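Local structure of 433aa long hypothetical phosphoribosylglycinamide formyl transferase (Pyrococcus horikoshii, 2DWC) at residues B[62-67]-B[75-80]; B[100-105]-B[110-115]. The protein is an ATP-grasp protein of the PurT type, with a Rossmann-like preATP-grasp domain, and holds ADP in its pocket. One frame throughout, in Å; residues are numbered along the deposited sequence.

Contact 1 of 2, residues B[62-67]-B[75-80]; sequences RSYVGN and WSVVER
Y64 lays one face of its ring against V77 and reaches with its hydroxyl to R80, so a single tyrosine carries both the apolar and the polar half of this strand-helix contact. The apolar half is a CH-pi contact: V77 CG1 stands over the face, 4.0 Å from the centroid of the Y64 ring. It lies toward the CD1 side, 3.8 Å from Y64 CD1, whereas V77 CG2 comes down on the other side, 3.7 Å from Y64 CD2. The two methyls of the valine thus spread across the width of the ring.

The polar half lies at the ring's far edge. R80 NE donates to Y64 OH at 2.9 Å, nearly straight (165° at the hydrogen), with the oxygen exactly in the guanidinium plane. The arginine chain bends at chi3 (58°), which swings NE round to the phenol instead of continuing outward, and the guanidinium ends up turned 69° from the ring. Water 1 closes a small cycle, donating to Y64 OH at 3.2 Å and accepting from R80 NH1 at 2.8 Å. Y64 OH is also hydrogen-bonded to E81 OE1, and the other oxygen of that carboxylate forms a salt bridge with R62, so the carboxylate of E81 links the phenol to R62, and its negative charge probably offsets that of the arginines nearby.

In the fold, strand 62-65 is an outer strand of the four-stranded parallel sheet of the Rossmann-like preATP-grasp domain, paired with strand 44-49. Helix 71-81 follows it and packs on the sheet, V77 and V78 touching L23 of strand 21-25, before the chain enters strand 85-88 at the opposite edge: a beta-alpha-beta crossover spanning the sheet.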
loop_
_atom_site.group_PDB
_atom_site.type_symbol
_atom_site.label_atom_id
_atom_site.label_comp_id
_atom_site.label_asym_id
_atom_site.label_seq_id
_atom_site.Cartn_x
_atom_site.Cartn_y
_atom_site.Cartn_z
ATOM N N ARG B 62 12.323 -4.194 -12.630
ATOM C CA ARG B 62 13.410 -3.774 -13.544
ATOM C C ARG B 62 13.038 -2.424 -14.137
ATOM O O ARG B 62 11.850 -2.071 -14.175
ATOM C CB ARG B 62 13.503 -4.733 -14.761
ATOM C CG ARG B 62 14.394 -5.947 -14.738
ATOM C CD ARG B 62 14.451 -6.552 -16.209
ATOM N NE ARG B 62 13.162 -6.988 -16.805
ATOM C CZ ARG B 62 12.321 -7.808 -16.184
ATOM N NH1 ARG B 62 12.614 -8.274 -14.978
ATOM N NH2 ARG B 62 11.177 -8.173 -16.753
ATOM N N SER B 63 14.018 -1.710 -14.694
ATOM C CA SER B 63 13.678 -0.405 -15.295
ATOM C C SER B 63 14.482 -0.184 -16.581
ATOM O O SER B 63 15.496 -0.859 -16.799
ATOM C CB SER B 63 13.942 0.692 -14.261
ATOM O OG SER B 63 15.341 0.798 -13.998
ATOM N N TYR B 64 14.001 0.734 -17.424
ATOM C CA TYR B 64 14.707 1.149 -18.641
ATOM C C TYR B 64 14.649 2.677 -18.615
ATOM O O TYR B 64 13.654 3.237 -18.211
ATOM C CB TYR B 64 14.015 0.673 -19.917
ATOM C CG TYR B 64 14.117 -0.809 -20.155
ATOM C CD1 TYR B 64 13.239 -1.698 -19.551
ATOM C CD2 TYR B 64 15.086 -1.325 -21.053
ATOM C CE1 TYR B 64 13.299 -3.086 -19.821
ATOM C CE2 TYR B 64 15.152 -2.685 -21.337
ATOM C CZ TYR B 64 14.257 -3.563 -20.728
ATOM O OH TYR B 64 14.322 -4.870 -21.094
ATOM N N VAL B 65 15.736 3.329 -19.032
ATOM C CA VAL B 65 15.806 4.790 -19.038
ATOM C C VAL B 65 16.080 5.253 -20.444
ATOM O O VAL B 65 17.025 4.797 -21.100
ATOM C CB VAL B 65 16.978 5.289 -18.099
ATOM C CG1 VAL B 65 17.104 6.840 -18.164
ATOM C CG2 VAL B 65 16.748 4.843 -16.657
ATOM N N GLY B 66 15.262 6.177 -20.935
ATOM C CA GLY B 66 15.474 6.652 -22.284
ATOM C C GLY B 66 14.437 7.706 -22.628
ATOM O O GLY B 66 13.579 8.023 -21.801
ATOM N N ASN B 67 14.568 8.240 -23.838
ATOM C CA ASN B 67 13.715 9.297 -24.372
ATOM C C ASN B 67 12.393 8.622 -24.838
ATOM O O ASN B 67 12.364 7.888 -25.832
ATOM C CB ASN B 67 14.445 9.928 -25.545
ATOM C CG ASN B 67 13.591 10.939 -26.291
ATOM O OD1 ASN B 67 12.521 11.359 -25.823
ATOM N ND2 ASN B 67 14.065 11.341 -27.468
ATOM N N TRP B 75 10.144 0.701 -28.772
ATOM C CA TRP B 75 9.966 -0.613 -29.382
ATOM C C TRP B 75 10.990 -1.639 -28.850
ATOM O O TRP B 75 10.721 -2.822 -28.691
ATOM C CB TRP B 75 10.117 -0.509 -30.912
ATOM C CG TRP B 75 8.789 -0.609 -31.634
ATOM C CD1 TRP B 75 8.224 0.343 -32.441
ATOM C CD2 TRP B 75 7.879 -1.723 -31.614
ATOM N NE1 TRP B 75 7.014 -0.128 -32.945
ATOM C CE2 TRP B 75 6.782 -1.387 -32.445
ATOM C CE3 TRP B 75 7.887 -2.974 -30.979
ATOM C CZ2 TRP B 75 5.706 -2.266 -32.652
ATOM C CZ3 TRP B 75 6.813 -3.851 -31.186
ATOM C CH2 TRP B 75 5.740 -3.481 -32.020
ATOM N N SER B 76 12.204 -1.171 -28.593
ATOM C CA SER B 76 13.223 -2.090 -28.109
ATOM C C SER B 76 12.766 -2.640 -26.759
ATOM O O SER B 76 12.847 -3.835 -26.476
ATOM C CB SER B 76 14.582 -1.344 -27.964
ATOM O OG SER B 76 15.559 -2.231 -27.457
ATOM N N VAL B 77 12.231 -1.767 -25.923
ATOM C CA VAL B 77 11.757 -2.234 -24.625
ATOM C C VAL B 77 10.559 -3.183 -24.780
ATOM O O VAL B 77 10.498 -4.242 -24.155
ATOM C CB VAL B 77 11.328 -1.021 -23.749
ATOM C CG1 VAL B 77 10.793 -1.554 -22.390
ATOM C CG2 VAL B 77 12.560 -0.096 -23.512
ATOM N N VAL B 78 9.594 -2.792 -25.589
ATOM C CA VAL B 78 8.404 -3.646 -25.767
ATOM C C VAL B 78 8.778 -5.008 -26.368
ATOM O O VAL B 78 8.299 -6.049 -25.900
ATOM C CB VAL B 78 7.331 -2.944 -26.649
ATOM C CG1 VAL B 78 6.195 -3.962 -27.029
ATOM C CG2 VAL B 78 6.741 -1.720 -25.875
ATOM N N GLU B 79 9.674 -5.036 -27.353
ATOM C CA GLU B 79 10.038 -6.316 -27.912
ATOM C C GLU B 79 10.768 -7.194 -26.914
ATOM O O GLU B 79 10.633 -8.429 -26.914
ATOM C CB GLU B 79 10.902 -6.149 -29.168
ATOM C CG GLU B 79 10.112 -5.919 -30.403
ATOM C CD GLU B 79 9.240 -7.154 -30.761
ATOM O OE1 GLU B 79 9.716 -8.307 -30.625
ATOM O OE2 GLU B 79 8.087 -6.938 -31.177
ATOM N N ARG B 80 11.597 -6.579 -26.075
ATOM C CA ARG B 80 12.303 -7.368 -25.070
ATOM C C ARG B 80 11.384 -7.955 -24.013
ATOM O O ARG B 80 11.510 -9.113 -23.630
ATOM C CB ARG B 80 13.362 -6.488 -24.353
ATOM C CG ARG B 80 14.604 -6.208 -25.231
ATOM C CD ARG B 80 15.583 -5.306 -24.505
ATOM N NE ARG B 80 16.052 -5.853 -23.217
ATOM C CZ ARG B 80 17.132 -6.633 -23.094
ATOM N NH1 ARG B 80 17.518 -7.076 -21.903
ATOM N NH2 ARG B 80 17.832 -7.009 -24.192
HETATM O O HOH W 1 16.148 -6.977 -19.468
#

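Contact 2 of 2, residues B[100-105]-B[110-115]; sequences EFEKDG and PNARAT
E102 stretches from helix 95-103 to the start of helix 112-118, where its carboxylate takes the backbone N-H of A112. Its CB already points toward the other segment. From there CG runs anti to the backbone N (chi1 -177°) and the chain stays extended, carrying the carboxylate to the first turn of the other helix. CD comes to 3.7 Å from A112 N.

The two oxygens then divide the work. OE2 accepts from A112 N at 2.8 Å, with 162° at the hydrogen. The donor arrives on the syn side of the carboxylate but 26° out of its plane. OE2 also rests 3.4 Å from N111 CA, which is separated from that amide nitrogen by one carbonyl carbon. OE1 packs against the methyl of A112, 3.4 Å from A112 CB, and receives water 2, which donates to E102 OE1 at 2.7 Å. The same water accepts from R113 N at 2.9 Å, so the second amide of the turn is reached indirectly.

N111, the N-cap residue, completes the set: its OD1 takes A114 N at 2.9 Å, nearly in line with its own C=O. Three amides at this helix end are therefore served by a cap, a carboxylate from another helix and a water. The positive end of the helix would be expected to stabilise E102 in its charged form.

Helix 95-103 closes in a Schellman motif with G105 at C-prime, G105 N bonding E102 O and Y106 N bonding F101 O. The chain then returns through P110, preceded by a cis peptide bond. Beyond the carboxylate, A112 packs on L98 and F99 of helix 95-103, while N111 ND2 reaches L270 O and T115 touches P294, tying helix 112-118 to parts of the chain far along in sequence.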
loop_
_atom_site.group_PDB
_atom_site.type_symbol
_atom_site.label_atom_id
_atom_site.label_comp_id
_atom_site.label_asym_id
_atom_site.label_seq_id
_atom_site.Cartn_x
_atom_site.Cartn_y
_atom_site.Cartn_z
ATOM N N GLU B 100 1.518 1.583 -33.032
ATOM C CA GLU B 100 2.194 0.425 -33.628
ATOM C C GLU B 100 2.176 -0.795 -32.687
ATOM O O GLU B 100 2.002 -1.931 -33.134
ATOM C CB GLU B 100 3.629 0.788 -33.971
ATOM C CG GLU B 100 3.700 1.727 -35.171
ATOM C CD GLU B 100 5.097 2.109 -35.569
ATOM O OE1 GLU B 100 6.068 1.436 -35.126
ATOM O OE2 GLU B 100 5.208 3.095 -36.340
ATOM N N PHE B 101 2.366 -0.556 -31.381
ATOM C CA PHE B 101 2.339 -1.667 -30.421
ATOM C C PHE B 101 0.992 -2.384 -30.520
ATOM O O PHE B 101 0.902 -3.620 -30.523
ATOM C CB PHE B 101 2.506 -1.200 -28.954
ATOM C CG PHE B 101 3.786 -0.420 -28.676
ATOM C CD1 PHE B 101 4.946 -0.680 -29.420
ATOM C CD2 PHE B 101 3.817 0.566 -27.683
ATOM C CE1 PHE B 101 6.154 0.069 -29.172
ATOM C CE2 PHE B 101 5.017 1.327 -27.419
ATOM C CZ PHE B 101 6.186 1.059 -28.191
ATOM N N GLU B 102 -0.058 -1.582 -30.530
ATOM C CA GLU B 102 -1.428 -2.143 -30.562
ATOM C C GLU B 102 -1.666 -2.929 -31.829
ATOM O O GLU B 102 -2.240 -4.038 -31.791
ATOM C CB GLU B 102 -2.381 -0.944 -30.390
ATOM C CG GLU B 102 -3.832 -1.173 -30.321
ATOM C CD GLU B 102 -4.495 0.166 -30.028
ATOM O OE1 GLU B 102 -4.638 0.975 -30.987
ATOM O OE2 GLU B 102 -4.811 0.415 -28.832
ATOM N N LYS B 103 -1.224 -2.366 -32.960
ATOM C CA LYS B 103 -1.357 -3.040 -34.246
ATOM C C LYS B 103 -0.643 -4.369 -34.259
ATOM O O LYS B 103 -1.047 -5.305 -34.947
ATOM C CB LYS B 103 -0.796 -2.144 -35.370
ATOM C CG LYS B 103 -1.823 -1.613 -36.324
ATOM C CD LYS B 103 -1.190 -0.651 -37.341
ATOM C CE LYS B 103 0.112 -1.225 -37.934
ATOM N NZ LYS B 103 -0.064 -2.447 -38.802
ATOM N N ASP B 104 0.427 -4.467 -33.476
ATOM C CA ASP B 104 1.212 -5.688 -33.395
ATOM C C ASP B 104 0.745 -6.629 -32.299
ATOM O O ASP B 104 1.445 -7.582 -31.960
ATOM C CB ASP B 104 2.692 -5.313 -33.159
ATOM C CG ASP B 104 3.650 -6.458 -33.439
ATOM O OD1 ASP B 104 3.475 -7.136 -34.467
ATOM O OD2 ASP B 104 4.604 -6.670 -32.647
ATOM N N GLY B 105 -0.405 -6.329 -31.703
ATOM C CA GLY B 105 -0.955 -7.206 -30.694
ATOM C C GLY B 105 -0.565 -6.985 -29.232
ATOM O O GLY B 105 -0.744 -7.900 -28.427
ATOM N N PRO B 110 -5.791 3.008 -22.389
ATOM C CA PRO B 110 -6.991 2.141 -22.464
ATOM C C PRO B 110 -7.056 1.590 -23.892
ATOM O O PRO B 110 -7.578 0.482 -24.131
ATOM C CB PRO B 110 -8.129 3.098 -22.091
ATOM C CG PRO B 110 -7.647 4.414 -22.637
ATOM C CD PRO B 110 -6.158 4.431 -22.283
ATOM N N ASN B 111 -6.524 2.402 -24.811
ATOM C CA ASN B 111 -6.241 2.063 -26.233
ATOM C C ASN B 111 -5.343 3.226 -26.677
ATOM O O ASN B 111 -5.269 4.275 -26.008
ATOM C CB ASN B 111 -7.499 1.918 -27.173
ATOM C CG ASN B 111 -8.503 3.011 -26.983
ATOM O OD1 ASN B 111 -8.189 4.192 -27.075
ATOM N ND2 ASN B 111 -9.756 2.612 -26.710
ATOM N N ALA B 112 -4.663 3.056 -27.796
ATOM C CA ALA B 112 -3.745 4.091 -28.259
ATOM C C ALA B 112 -4.471 5.383 -28.645
ATOM O O ALA B 112 -4.023 6.481 -28.342
ATOM C CB ALA B 112 -2.920 3.538 -29.464
ATOM N N ARG B 113 -5.628 5.240 -29.280
ATOM C CA ARG B 113 -6.371 6.409 -29.739
ATOM C C ARG B 113 -6.758 7.369 -28.614
ATOM O O ARG B 113 -6.717 8.595 -28.784
ATOM C CB ARG B 113 -7.611 5.928 -30.511
ATOM C CG ARG B 113 -8.437 7.106 -31.087
ATOM C CD ARG B 113 -9.219 6.686 -32.323
ATOM N NE ARG B 113 -9.654 7.847 -33.117
ATOM C CZ ARG B 113 -10.721 8.592 -32.833
ATOM N NH1 ARG B 113 -11.473 8.289 -31.784
ATOM N NH2 ARG B 113 -11.020 9.660 -33.570
ATOM N N ALA B 114 -7.086 6.828 -27.435
ATOM C CA ALA B 114 -7.474 7.702 -26.323
ATOM C C ALA B 114 -6.389 8.669 -25.926
ATOM O O ALA B 114 -6.671 9.820 -25.628
ATOM C CB ALA B 114 -7.924 6.864 -25.083
ATOM N N THR B 115 -5.137 8.220 -25.914
ATOM C CA THR B 115 -4.048 9.116 -25.548
ATOM C C THR B 115 -3.845 10.147 -26.641
ATOM O O THR B 115 -3.633 11.337 -26.363
ATOM C CB THR B 115 -2.766 8.313 -25.287
ATOM O OG1 THR B 115 -2.973 7.553 -24.093
ATOM C CG2 THR B 115 -1.539 9.226 -25.086
HETATM O O HOH W 2 -6.538 2.847 -30.661
#

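Overall arrangement
Contact 1 precedes contact 2 along the chain, both within the preATP-grasp domain, and their centres lie about 17 Å apart. They meet where helix 71-81 packs beside helix 95-103. W75 joins them: its NE1 is probably hydrogen-bonded to E100 OE1 at 2.8 Å, and its ring meets F101 edge-to-face, with W75 CD2 3.5 Å from F101 CE1. Nearby, the carboxylates of E79 and D104 come close, E79 OE2 lying 3.8 Å from D104 OD2. No residue of either contact belongs to the ADP pocket, whose R121 follows shortly after helix 112-118, the second helix of contact 2; contact 1 is on the sheet's edge.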